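Local coordinates for protein malate Synthase (Haloferax volcanii, PDB 3OYZ) that catalyses the magnesium-dependent Claisen condensation of acetyl-CoA with glyoxylate and the hydrolysis that follows, giving malate and CoA in the glyoxylate cycle, at residues Phe137-Val140 with Glu141-Gly145; Arg244-Asp247 with Asn248-Lys251; Glu407-Pro410 with Asp411-Glu414; Glu418-Gly421 with Ala422-Glu426. All blocks are in the same frame, centred on the assembly; numbering follows the deposited sequence. Where two conformers were deposited one is given.

Contact 1 (Phe137-Val140 with Glu141-Gly145); sequences FTIV and EHEHG
The last turns of helix 127-143, the crossover helix between strands 118-121 and 152-157 of the TIM barrel, set F137-V140 one turn before E141-H144. Successive i to i+4 bonds join E141 N to F137 O (3.0 Å), H142 N to T138 O, and E143 N to I139 O (2.8 Å). E141 lays its CG 3.3 Å from F137 O, and its extended chain carries the carboxylate to the backbone N of G149 and L151 and to R182. Replacing E141 with an alanine would remove the carboxylate, and the amides of G149 and L151 would probably lose this acceptor and R182 this salt bridge. T138 and H142 point the same way: CG2 of T138, anti to its own N, lies 3.9 Å from H142 CD2, T138 O sits at the edge of the imidazole, and H142 NE2 bonds to E148. I139 CG2 runs alongside E143 CG at 4.0 Å, and a water donates to I139 O and E143 OE2, fitting for a glutamate exposed to solvent. Apolar F137 and V140 turn inward to M102 and F99 of helix 92-105. H144 leaves helical angles, and glycine tolerates the positive phi of G145, which closes the helix of this beta-alpha-beta crossover.

Contact 2 (Arg244-Asp247 with Asn248-Lys251); sequences RMTD and NQAK
N248 is bound through its backbone N to R244 O at 2.8 Å, and its side chain folds back over the same turn. Its OD1 lies at the guanidinium edge of R244 and takes a weak bond from NE (3.3 Å), with the amide and guanidinium planes 79° apart. R244 reaches this place because its chain bends at chi2 (56°); its NH2 goes on to D229 and E190, while N248 OD1 also accepts from R213 and N248 ND2 donates to D229, so an amide that both gives and takes fits this charged cluster. Q249 N bonds to M245 O (2.9 Å), and its extended side chain passes along that carbonyl, with NE2 reaching S270. A water bridges Q249 OE1 and T246 OG1; a leucine in place of Q249 would probably leave S270 and this water without their amide partner. All this belongs to helix 238-249, the crossover between barrel strands 226-229 and 255-258, whose side chains R244, M245 and N248 lie on I256. A250 N bonds to T246 O and more weakly to D247 O, and its small methyl group suits a place beside T201 of the second subunit. K251, in one of its two conformers, curls back to D247: NZ meets OD2 at 3.3 Å from above the carboxylate plane, a tentative salt bridge that one water spans, while R213 provides D247 with a second cationic partner.

Contact 3 (Glu407-Pro410 with Asp411-Glu414); sequences ENRP and DQHE
D411 OD1 receives R409 NH2 at 2.8 Å and, more weakly, the backbone N of G39 of the third subunit. The pair sits in the short turn that joins helix 397-408 to helix 413-420. R409 grips the aspartate side-on in a salt bridge, because NE also binds OD2 (2.9 Å); each oxygen offers its syn lone pair, and the guanidinium and carboxylate planes lie only 15° apart. This fork closes over two residues because D411 holds CG between its own N and carbonyl carbon (chi1 68°), while the arginine chain bends at chi2 and chi3. Arginine suits the place through its several N-H groups: with NE and NH2 engaged here, NH1 forms a salt bridge with D44 and NH2 also reaches A42 O, both of the third subunit. Q412 lies over one guanidinium face, NE2 3.2 Å above the plane; this is contact between two donors and no bond, and the amide is fixed instead by R12 and G39 O of that subunit. The turn itself is closed by Q412 N on R409 O (2.8 Å) and H413 N on P410 O (3.1 Å). P410, whose ring limits phi and leaves no N-H, suits a turn between helices. H413 bonds through NE2 to Y406 O, and P410 CA rests over its imidazole face in a CH-pi contact, 3.7 Å from the centroid and 18° off the normal.

Contact 4 (Glu418-Gly421 with Ala422-Glu426); sequences ERYG and AGVVE
Apolar contact comes first: Y420 and the two valines V424 and V425 meet at the bend between helices 413-420 and 422-428. Y420 CB is 4.0 Å from V424 CB and 3.9 Å from V425 CG2, while the ring itself leads away from the bend, and V424 CG1 lies near Y420 CB. Short, branched valines fit beside the tyrosine CB at the junction of the two helices; beyond it, V424 also touches M343 and V425 touches F402 and Y406, so the bend packs on helices 343-358 and 397-408.

Of the backbone contacts, the bond from V425 N to G421 O (3.1 Å, 169° at the hydrogen) starts the second helix. V424 CG2, anti to its own carbonyl carbon, comes within 3.2 Å of the carbonyl oxygen Y420 O. G421 stands at the N-cap position and is also where the first helix departs from helical angles. Its positive phi (91°) would press a CB against the carbonyl O of Y420, which is why glycine suits this place.

The polar contacts belong to the aromatic end. R419 NE donates to Y420 OH at 3.1 Å, with the oxygen in the guanidinium plane, and R419 CG lies over one face of the ring. Y420 OH, accepting from R419, gives its own proton to P273 O of the third subunit, which R419 NH2 also meets, and the ring meets that of F402 at about 90°. The chemistry implies a division of labour along one tyrosine: its CB probably helps to hold the angle between the helices, and its hydroxyl, set by R419, carries the bend into the subunit interface.

In the fold
Contacts 1 and 2 are ends of crossover helices in the TIM barrel, whereas contacts 3 and 4 adjoin in sequence at the two ends of helix 413-420, in the C-terminal helical part, with centres 13 Å apart. Contact 2, 18 Å from the chain centre, lies nearest to it, near bound pyruvate, and is rich in charge networks; contact 1 lies 26 Å out, with a buried face and a solvent-facing side of histidine and glutamate. Contacts 3 and 4 lie 37 and 35 Å out, yet both meet the third subunit: contact 3 through a salt bridge and hydrogen bonds, contact 4 through a tyrosine and an arginine. Contact 2 meets the second subunit; contact 1 touches neither.

Contact 1 (Phe137-Val140 with Glu141-Gly145)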
loop_
_atom_site.group_PDB
_atom_site.type_symbol
_atom_site.label_atom_id
_atom_site.label_comp_id
_atom_site.label_asym_id
_atom_site.label_seq_id
_atom_site.Cartn_x
_atom_site.Cartn_y
_atom_site.Cartn_z
ATOM N N PHE A 137 -12.979 27.133 -11.201
ATOM C CA PHE A 137 -12.023 28.083 -10.657
ATOM C C PHE A 137 -11.632 29.074 -11.753
ATOM O O PHE A 137 -11.538 30.317 -11.511
ATOM C CB PHE A 137 -10.707 27.417 -10.156
ATOM C CG PHE A 137 -10.755 26.835 -8.801
ATOM C CD1 PHE A 137 -10.121 27.487 -7.731
ATOM C CD2 PHE A 137 -11.456 25.653 -8.564
ATOM C CE1 PHE A 137 -10.198 26.929 -6.479
ATOM C CE2 PHE A 137 -11.544 25.087 -7.334
ATOM C CZ PHE A 137 -10.881 25.722 -6.258
ATOM N N THR A 138 -11.313 28.561 -12.949
ATOM C CA THR A 138 -10.927 29.428 -14.051
ATOM C C THR A 138 -12.072 30.432 -14.387
ATOM O O THR A 138 -11.821 31.617 -14.648
ATOM C CB THR A 138 -10.556 28.555 -15.282
ATOM O OG1 THR A 138 -9.422 27.764 -14.893
ATOM C CG2 THR A 138 -10.101 29.472 -16.423
ATOM N N ILE A 139 -13.278 29.923 -14.503
ATOM C CA ILE A 139 -14.418 30.844 -14.776
ATOM C C ILE A 139 -14.566 31.937 -13.688
ATOM O O ILE A 139 -14.668 33.106 -14.057
ATOM C CB ILE A 139 -15.695 30.051 -14.968
ATOM C CG1 ILE A 139 -15.668 29.413 -16.391
ATOM C CG2 ILE A 139 -16.964 30.947 -14.847
ATOM C CD1 ILE A 139 -16.662 28.255 -16.480
ATOM N N VAL A 140 -14.582 31.572 -12.411
ATOM C CA VAL A 140 -14.587 32.531 -11.290
ATOM C C VAL A 140 -13.527 33.590 -11.401
ATOM O O VAL A 140 -13.870 34.795 -11.313
ATOM C CB VAL A 140 -14.490 31.794 -9.937
ATOM C CG1 VAL A 140 -14.127 32.777 -8.841
ATOM C CG2 VAL A 140 -15.748 31.002 -9.697
ATOM N N GLU A 141 -12.257 33.204 -11.565
ATOM C CA GLU A 141 -11.163 34.118 -11.866
ATOM C C GLU A 141 -11.429 35.126 -12.973
ATOM O O GLU A 141 -11.218 36.353 -12.825
ATOM C CB GLU A 141 -9.802 33.428 -12.099
ATOM C CG GLU A 141 -9.354 32.720 -10.806
ATOM C CD GLU A 141 -8.223 31.694 -11.047
ATOM O OE1 GLU A 141 -8.041 31.216 -12.204
ATOM O OE2 GLU A 141 -7.541 31.331 -10.065
ATOM N N HIS A 142 -11.854 34.600 -14.112
ATOM C CA HIS A 142 -12.103 35.476 -15.250
ATOM C C HIS A 142 -13.327 36.381 -14.987
ATOM O O HIS A 142 -13.299 37.546 -15.351
ATOM C CB HIS A 142 -12.271 34.690 -16.555
ATOM C CG HIS A 142 -10.953 34.273 -17.151
ATOM N ND1 HIS A 142 -10.348 34.962 -18.177
ATOM C CD2 HIS A 142 -10.064 33.324 -16.762
ATOM C CE1 HIS A 142 -9.182 34.398 -18.459
ATOM N NE2 HIS A 142 -8.982 33.409 -17.600
ATOM N N GLU A 143 -14.374 35.874 -14.375
ATOM C CA GLU A 143 -15.594 36.636 -14.145
ATOM C C GLU A 143 -15.263 37.817 -13.197
ATOM O O GLU A 143 -15.916 38.851 -13.284
ATOM C CB GLU A 143 -16.716 35.802 -13.527
ATOM C CG GLU A 143 -17.380 34.891 -14.548
ATOM C CD GLU A 143 -17.961 35.680 -15.732
ATOM O OE1 GLU A 143 -18.747 36.614 -15.430
ATOM O OE2 GLU A 143 -17.636 35.412 -16.924
ATOM N N HIS A 144 -14.214 37.743 -12.384
ATOM C CA HIS A 144 -14.070 38.711 -11.290
ATOM C C HIS A 144 -12.746 39.429 -11.458
ATOM O O HIS A 144 -12.276 40.042 -10.510
ATOM C CB HIS A 144 -14.144 38.048 -9.910
ATOM C CG HIS A 144 -15.541 37.765 -9.471
ATOM N ND1 HIS A 144 -16.602 38.537 -9.885
ATOM C CD2 HIS A 144 -16.068 36.827 -8.648
ATOM C CE1 HIS A 144 -17.729 38.060 -9.386
ATOM N NE2 HIS A 144 -17.430 37.033 -8.615
ATOM N N GLY A 145 -12.170 39.335 -12.649
ATOM C CA GLY A 145 -10.852 39.852 -12.968
ATOM C C GLY A 145 -9.703 39.509 -12.044
ATOM O O GLY A 145 -8.776 40.311 -11.876
HETATM O O HOH W 1 -15.511 33.726 -16.825
#

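Contact 2 (Arg244-Asp247 with Asn248-Lys251)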
loop_
_atom_site.group_PDB
_atom_site.type_symbol
_atom_site.label_atom_id
_atom_site.label_comp_id
_atom_site.label_asym_id
_atom_site.label_seq_id
_atom_site.Cartn_x
_atom_site.Cartn_y
_atom_site.Cartn_z
ATOM N N ARG A 244 -0.719 9.480 16.152
ATOM C CA ARG A 244 -1.138 9.502 14.734
ATOM C C ARG A 244 -0.236 10.465 13.955
ATOM O O ARG A 244 0.251 10.155 12.857
ATOM C CB ARG A 244 -2.606 9.919 14.629
ATOM C CG ARG A 244 -3.040 10.120 13.174
ATOM C CD ARG A 244 -2.739 8.759 12.400
ATOM N NE ARG A 244 -3.539 8.830 11.188
ATOM C CZ ARG A 244 -4.678 8.198 10.987
ATOM N NH1 ARG A 244 -5.168 7.298 11.867
ATOM N NH2 ARG A 244 -5.312 8.527 9.882
ATOM N N MET A 245 0.035 11.643 14.507
ATOM C CA MET A 245 0.906 12.604 13.798
ATOM C C MET A 245 2.299 12.064 13.584
ATOM O O MET A 245 2.865 12.229 12.506
ATOM C CB MET A 245 0.978 13.950 14.524
ATOM C CG MET A 245 -0.376 14.662 14.386
ATOM S SD MET A 245 -0.167 16.320 15.211
ATOM C CE MET A 245 -0.325 15.893 16.952
ATOM N N THR A 246 2.843 11.389 14.597
ATOM C CA THR A 246 4.145 10.756 14.460
ATOM C C THR A 246 4.101 9.669 13.396
ATOM O O THR A 246 5.029 9.610 12.604
ATOM C CB THR A 246 4.596 10.133 15.783
ATOM O OG1 THR A 246 4.751 11.194 16.728
ATOM C CG2 THR A 246 5.902 9.426 15.576
ATOM N N ASP A 247 3.073 8.823 13.410
ATOM C CA ASP A 247 2.913 7.822 12.344
ATOM C C ASP A 247 2.815 8.461 10.933
ATOM O O ASP A 247 3.520 8.040 10.029
ATOM C CB ASP A 247 1.657 7.010 12.631
ATOM C CG ASP A 247 1.665 5.675 11.903
ATOM O OD1 ASP A 247 2.413 4.778 12.338
ATOM O OD2 ASP A 247 0.974 5.488 10.879
ATOM N N ASN A 248 2.024 9.523 10.766
ATOM C CA ASN A 248 1.968 10.324 9.535
ATOM C C ASN A 248 3.289 10.877 9.072
ATOM O O ASN A 248 3.625 10.697 7.907
ATOM C CB ASN A 248 1.014 11.531 9.622
ATOM C CG ASN A 248 -0.398 11.120 9.866
ATOM O OD1 ASN A 248 -0.792 9.935 9.681
ATOM N ND2 ASN A 248 -1.197 12.094 10.286
ATOM N N GLN A 249 4.071 11.462 9.975
ATOM C CA GLN A 249 5.324 12.131 9.644
ATOM C C GLN A 249 6.274 11.053 9.102
ATOM O O GLN A 249 7.137 11.347 8.263
ATOM C CB GLN A 249 5.886 12.845 10.903
ATOM C CG GLN A 249 5.053 14.123 11.270
ATOM C CD GLN A 249 5.143 14.512 12.771
ATOM O OE1 GLN A 249 6.014 14.023 13.485
ATOM N NE2 GLN A 249 4.261 15.372 13.224
ATOM N N ALA A 250 6.155 9.828 9.571
ATOM C CA ALA A 250 7.062 8.783 9.037
ATOM C C ALA A 250 6.679 8.321 7.619
ATOM O O ALA A 250 7.470 7.618 6.983
ATOM C CB ALA A 250 7.152 7.578 9.954
ATOM N N LYS A 251 5.504 8.745 7.143
ATOM C CA LYS A 251 5.034 8.505 5.765
ATOM C C LYS A 251 5.285 9.752 4.918
ATOM O O LYS A 251 5.008 9.759 3.729
ATOM C CB LYS A 251 3.523 8.210 5.741
ATOM C CG LYS A 251 3.097 6.989 6.583
ATOM C CD LYS A 251 1.601 6.733 6.509
ATOM C CE LYS A 251 1.205 5.323 6.930
ATOM N NZ LYS A 251 2.066 4.614 7.912
HETATM O O HOH W 2 6.049 13.636 16.372
HETATM O O HOH W 3 4.314 5.280 9.438
HETATM O O HOH W 4 1.081 2.929 9.922
#

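Contact 3 (Glu407-Pro410 with Asp411-Glu414)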
loop_
_atom_site.group_PDB
_atom_site.type_symbol
_atom_site.label_atom_id
_atom_site.label_comp_id
_atom_site.label_asym_id
_atom_site.label_seq_id
_atom_site.Cartn_x
_atom_site.Cartn_y
_atom_site.Cartn_z
ATOM N N GLU A 407 -32.983 -8.901 2.844
ATOM C CA GLU A 407 -33.589 -8.866 1.510
ATOM C C GLU A 407 -33.304 -10.058 0.582
ATOM O O GLU A 407 -34.161 -10.478 -0.205
ATOM C CB GLU A 407 -33.212 -7.552 0.799
ATOM C CG GLU A 407 -34.187 -6.411 1.097
ATOM C CD GLU A 407 -33.669 -4.990 0.848
ATOM O OE1 GLU A 407 -32.483 -4.717 1.130
ATOM O OE2 GLU A 407 -34.464 -4.130 0.389
ATOM N N ASN A 408 -32.101 -10.625 0.644
ATOM C CA ASN A 408 -31.690 -11.559 -0.388
ATOM C C ASN A 408 -31.547 -12.960 0.157
ATOM O O ASN A 408 -31.294 -13.883 -0.620
ATOM C CB ASN A 408 -30.364 -11.104 -1.033
ATOM C CG ASN A 408 -30.569 -9.918 -1.949
ATOM O OD1 ASN A 408 -30.992 -10.068 -3.096
ATOM N ND2 ASN A 408 -30.243 -8.736 -1.462
ATOM N N ARG A 409 -31.634 -13.110 1.479
ATOM C CA ARG A 409 -31.460 -14.411 2.087
ATOM C C ARG A 409 -32.722 -14.830 2.891
ATOM O O ARG A 409 -32.655 -14.990 4.105
ATOM C CB ARG A 409 -30.159 -14.445 2.895
ATOM C CG ARG A 409 -28.846 -14.380 2.061
ATOM C CD ARG A 409 -28.732 -15.515 1.029
ATOM N NE ARG A 409 -28.761 -16.877 1.571
ATOM C CZ ARG A 409 -27.706 -17.502 2.067
ATOM N NH1 ARG A 409 -26.527 -16.894 2.072
ATOM N NH2 ARG A 409 -27.785 -18.735 2.540
ATOM N N PRO A 410 -33.887 -14.978 2.222
ATOM C CA PRO A 410 -35.116 -15.403 2.980
ATOM C C PRO A 410 -34.917 -16.653 3.848
ATOM O O PRO A 410 -35.460 -16.727 4.961
ATOM C CB PRO A 410 -36.187 -15.600 1.896
ATOM C CG PRO A 410 -35.419 -15.713 0.590
ATOM C CD PRO A 410 -34.148 -14.868 0.775
ATOM N N ASP A 411 -34.066 -17.562 3.393
ATOM C CA ASP A 411 -33.657 -18.745 4.135
ATOM C C ASP A 411 -32.900 -18.532 5.437
ATOM O O ASP A 411 -32.558 -19.499 6.115
ATOM C CB ASP A 411 -32.809 -19.642 3.225
ATOM C CG ASP A 411 -31.432 -19.012 2.855
ATOM O OD1 ASP A 411 -30.370 -19.624 3.066
ATOM O OD2 ASP A 411 -31.392 -17.897 2.326
ATOM N N GLN A 412 -32.537 -17.290 5.733
ATOM C CA GLN A 412 -31.774 -16.934 6.913
ATOM C C GLN A 412 -32.667 -16.112 7.824
ATOM O O GLN A 412 -32.224 -15.774 8.908
ATOM C CB GLN A 412 -30.511 -16.110 6.539
ATOM C CG GLN A 412 -29.314 -17.008 6.259
ATOM C CD GLN A 412 -28.009 -16.277 5.863
ATOM O OE1 GLN A 412 -27.907 -15.058 5.935
ATOM N NE2 GLN A 412 -27.001 -17.053 5.526
ATOM N N HIS A 413 -33.907 -15.799 7.429
ATOM C CA HIS A 413 -34.776 -14.905 8.222
ATOM C C HIS A 413 -35.001 -15.341 9.675
ATOM O O HIS A 413 -35.098 -14.510 10.592
ATOM C CB HIS A 413 -36.134 -14.693 7.566
ATOM C CG HIS A 413 -36.122 -13.711 6.436
ATOM N ND1 HIS A 413 -37.282 -13.225 5.873
ATOM C CD2 HIS A 413 -35.104 -13.117 5.765
ATOM C CE1 HIS A 413 -36.993 -12.372 4.909
ATOM N NE2 HIS A 413 -35.675 -12.300 4.818
ATOM N N GLU A 414 -34.960 -16.651 9.868
ATOM C CA GLU A 414 -35.305 -17.320 11.099
ATOM C C GLU A 414 -34.113 -17.229 12.043
ATOM O O GLU A 414 -34.287 -16.787 13.181
ATOM C CB GLU A 414 -35.591 -18.793 10.791
ATOM C CG GLU A 414 -36.562 -19.476 11.749
ATOM C CD GLU A 414 -36.062 -20.863 12.117
ATOM O OE1 GLU A 414 -36.519 -21.853 11.502
ATOM O OE2 GLU A 414 -35.172 -20.951 12.999
HETATM O O HOH W 5 -35.645 -18.344 7.773
#

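Contact 4 (Glu418-Gly421 with Ala422-Glu426)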
loop_
_atom_site.group_PDB
_atom_site.type_symbol
_atom_site.label_atom_id
_atom_site.label_comp_id
_atom_site.label_asym_id
_atom_site.label_seq_id
_atom_site.Cartn_x
_atom_site.Cartn_y
_atom_site.Cartn_z
ATOM N N GLU A 418 -33.898 -15.327 15.559
ATOM C CA GLU A 418 -33.245 -15.825 16.770
ATOM C C GLU A 418 -32.098 -14.934 17.278
ATOM O O GLU A 418 -32.042 -14.585 18.464
ATOM C CB GLU A 418 -32.741 -17.258 16.568
ATOM C CG GLU A 418 -33.827 -18.316 16.783
ATOM C CD GLU A 418 -33.698 -19.538 15.870
ATOM O OE1 GLU A 418 -32.605 -19.777 15.284
ATOM O OE2 GLU A 418 -34.722 -20.255 15.746
ATOM N N ARG A 419 -31.173 -14.555 16.393
ATOM C CA ARG A 419 -29.982 -13.804 16.802
ATOM C C ARG A 419 -30.301 -12.391 17.311
ATOM O O ARG A 419 -29.714 -11.986 18.313
ATOM C CB ARG A 419 -28.846 -13.904 15.748
ATOM C CG ARG A 419 -28.101 -12.616 15.422
ATOM C CD ARG A 419 -27.064 -12.738 14.263
ATOM N NE ARG A 419 -26.009 -11.753 14.502
ATOM C CZ ARG A 419 -24.844 -12.037 15.086
ATOM N NH1 ARG A 419 -24.586 -13.287 15.443
ATOM N NH2 ARG A 419 -23.942 -11.088 15.321
ATOM N N TYR A 420 -31.235 -11.666 16.692
ATOM C CA TYR A 420 -31.562 -10.307 17.117
ATOM C C TYR A 420 -32.860 -10.050 17.898
ATOM O O TYR A 420 -32.949 -9.050 18.624
ATOM C CB TYR A 420 -31.573 -9.322 15.940
ATOM C CG TYR A 420 -30.225 -9.189 15.265
ATOM C CD1 TYR A 420 -29.165 -8.539 15.892
ATOM C CD2 TYR A 420 -30.004 -9.768 14.023
ATOM C CE1 TYR A 420 -27.906 -8.450 15.278
ATOM C CE2 TYR A 420 -28.763 -9.692 13.406
ATOM C CZ TYR A 420 -27.732 -9.021 14.029
ATOM O OH TYR A 420 -26.533 -8.958 13.379
ATOM N N GLY A 421 -33.874 -10.878 17.669
ATOM C CA GLY A 421 -35.244 -10.571 18.081
ATOM C C GLY A 421 -35.959 -9.843 16.958
ATOM O O GLY A 421 -35.376 -8.957 16.332
ATOM N N ALA A 422 -37.215 -10.212 16.707
ATOM C CA ALA A 422 -38.016 -9.712 15.580
ATOM C C ALA A 422 -38.249 -8.203 15.607
ATOM O O ALA A 422 -38.654 -7.573 14.618
ATOM C CB ALA A 422 -39.358 -10.451 15.538
ATOM N N GLY A 423 -38.033 -7.633 16.783
ATOM C CA GLY A 423 -38.234 -6.204 16.977
ATOM C C GLY A 423 -37.012 -5.427 16.524
ATOM O O GLY A 423 -37.149 -4.440 15.799
ATOM N N VAL A 424 -35.834 -5.852 16.976
ATOM C CA VAL A 424 -34.559 -5.284 16.508
ATOM C C VAL A 424 -34.452 -5.380 14.979
ATOM O O VAL A 424 -34.091 -4.393 14.321
ATOM C CB VAL A 424 -33.320 -5.947 17.155
ATOM C CG1 VAL A 424 -32.025 -5.278 16.656
ATOM C CG2 VAL A 424 -33.419 -5.929 18.676
ATOM N N VAL A 425 -34.854 -6.529 14.436
ATOM C CA VAL A 425 -34.875 -6.747 13.003
ATOM C C VAL A 425 -35.695 -5.720 12.247
ATOM O O VAL A 425 -35.232 -5.222 11.214
ATOM C CB VAL A 425 -35.284 -8.179 12.612
ATOM C CG1 VAL A 425 -35.473 -8.322 11.107
ATOM C CG2 VAL A 425 -34.263 -9.181 13.096
ATOM N N GLU A 426 -36.902 -5.411 12.727
ATOM C CA GLU A 426 -37.843 -4.637 11.913
ATOM C C GLU A 426 -37.423 -3.190 12.032
ATOM O O GLU A 426 -37.596 -2.417 11.091
ATOM C CB GLU A 426 -39.315 -4.842 12.302
ATOM C CG GLU A 426 -39.944 -6.179 11.831
ATOM C CD GLU A 426 -39.528 -6.652 10.412
ATOM O OE1 GLU A 426 -39.522 -5.845 9.441
ATOM O OE2 GLU A 426 -39.218 -7.865 10.260
#